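Local structure of NAD-dependent dehydrogenase (Rhizobium meliloti, 4Z0P) at residues G209-N212 with A213-A217. The protein probably reduces glyoxylate and hydroxypyruvate with NADPH as cofactor, as a member of the D-isomer specific 2-hydroxyacid dehydrogenase family. Numbering follows the deposited sequence.
Sequences GIFN and AALFA
Asn212 stands at the N-cap of the short helix 213-216: its backbone O takes the first i to i+4 bond, from Phe216 N at 3.0 Å, and the chain leading up to it is extended at Asn212 and irregular before. The side chain of the same residue caps the turn. Its CG lies between the backbone N and the carbonyl carbon (chi1 57°), which swings Asn212 OD1 round to Leu215 N, 3.1 Å away, the donor lying almost in line with the amide C=O. This bond fixes which way round the amide lies; a weak hydrogen bond from Asn212 ND2 back to Gly209 O, at 3.2 Å, agrees with it. Phe216 lays one ring face over Asn212 O, which sits 3.2 Å above the plane toward the rim, while Phe216 CZ meets Phe211 CB at 3.9 Å. Leu215 points back at the loop: Leu215 CD1 lies 3.5 Å from Ile210 O, and Leu215 CD2 comes up at the edge of the Phe211 ring, 4.3 Å from Phe211 CD1. Ile210 CG2 covers one face of the same ring over its centre. Phe230 meets both phenylalanine rings obliquely, planes at about 50° and 55°, and Asp243 of helix 241-250 accepts from Ala213 N. Trimming Phe216 to an alanine would remove the ring over Asn212 O, and is likely to leave a gap beside Phe211 CB and Phe230 with only the Phe211 ring of the two. The arrangement is a classic asparagine N-cap, here opening a short helix between strands 196-199 and 229-232 of the Rossmann-type NADPH-binding domain.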
loop_
_atom_site.group_PDB
_atom_site.type_symbol
_atom_site.label_atom_id
_atom_site.label_comp_id
_atom_site.label_asym_id
_atom_site.label_seq_id
_atom_site.Cartn_x
_atom_site.Cartn_y
_atom_site.Cartn_z
ATOM N N GLY A 209 12.789 22.304 -11.383
ATOM C CA GLY A 209 11.515 22.787 -11.907
ATOM C C GLY A 209 10.882 21.998 -13.047
ATOM O O GLY A 209 10.030 22.527 -13.762
ATOM N N ILE A 210 11.250 20.725 -13.189
ATOM C CA ILE A 210 10.752 19.877 -14.256
ATOM C C ILE A 210 9.248 19.567 -14.084
ATOM O O ILE A 210 8.512 19.462 -15.065
ATOM C CB ILE A 210 11.600 18.569 -14.391
ATOM C CG1 ILE A 210 11.297 17.825 -15.696
ATOM C CG2 ILE A 210 11.420 17.640 -13.234
ATOM C CD1 ILE A 210 12.289 16.714 -15.990
ATOM N N PHE A 211 8.795 19.469 -12.847
ATOM C CA PHE A 211 7.383 19.138 -12.594
ATOM C C PHE A 211 6.619 20.457 -12.485
ATOM O O PHE A 211 6.513 21.047 -11.409
ATOM C CB PHE A 211 7.216 18.301 -11.337
ATOM C CG PHE A 211 8.040 17.024 -11.322
ATOM C CD1 PHE A 211 7.822 16.020 -12.257
ATOM C CD2 PHE A 211 8.994 16.813 -10.336
ATOM C CE1 PHE A 211 8.545 14.825 -12.219
ATOM C CE2 PHE A 211 9.712 15.622 -10.285
ATOM C CZ PHE A 211 9.495 14.621 -11.228
ATOM N N ASN A 212 6.109 20.907 -13.621
ATOM C CA ASN A 212 5.436 22.209 -13.753
ATOM C C ASN A 212 4.097 22.053 -14.487
ATOM O O ASN A 212 3.710 20.944 -14.872
ATOM C CB ASN A 212 6.342 23.212 -14.470
ATOM C CG ASN A 212 6.770 22.731 -15.821
ATOM O OD1 ASN A 212 5.997 22.115 -16.538
ATOM N ND2 ASN A 212 8.023 22.964 -16.159
ATOM N N ALA A 213 3.351 23.151 -14.598
ATOM C CA ALA A 213 1.993 23.097 -15.131
ATOM C C ALA A 213 1.946 22.521 -16.539
ATOM O O ALA A 213 1.043 21.748 -16.851
ATOM C CB ALA A 213 1.336 24.474 -15.099
ATOM N N ALA A 214 2.917 22.879 -17.379
ATOM C CA ALA A 214 2.965 22.327 -18.741
ATOM C C ALA A 214 3.089 20.809 -18.735
ATOM O O ALA A 214 2.467 20.139 -19.547
ATOM C CB ALA A 214 4.095 22.933 -19.551
ATOM N N LEU A 215 3.894 20.280 -17.822
ATOM C CA LEU A 215 4.046 18.823 -17.693
ATOM C C LEU A 215 2.787 18.163 -17.184
ATOM O O LEU A 215 2.352 17.149 -17.740
ATOM C CB LEU A 215 5.247 18.500 -16.807
ATOM C CG LEU A 215 5.527 16.996 -16.643
ATOM C CD1 LEU A 215 7.008 16.680 -16.605
ATOM C CD2 LEU A 215 4.855 16.457 -15.405
ATOM N N PHE A 216 2.166 18.732 -16.138
ATOM C CA PHE A 216 0.922 18.158 -15.591
ATOM C C PHE A 216 -0.205 18.134 -16.642
ATOM O O PHE A 216 -0.993 17.174 -16.674
ATOM C CB PHE A 216 0.453 18.922 -14.351
ATOM C CG PHE A 216 1.476 18.978 -13.218
ATOM C CD1 PHE A 216 2.250 17.863 -12.880
ATOM C CD2 PHE A 216 1.670 20.151 -12.507
ATOM C CE1 PHE A 216 3.185 17.922 -11.854
ATOM C CE2 PHE A 216 2.604 20.218 -11.481
ATOM C CZ PHE A 216 3.376 19.117 -11.169
ATOM N N ALA A 217 -0.252 19.159 -17.495
ATOM C CA ALA A 217 -1.215 19.229 -18.604
ATOM C C ALA A 217 -1.055 18.140 -19.681
ATOM O O ALA A 217 -1.982 17.906 -20.447
ATOM C CB ALA A 217 -1.175 20.601 -19.243
#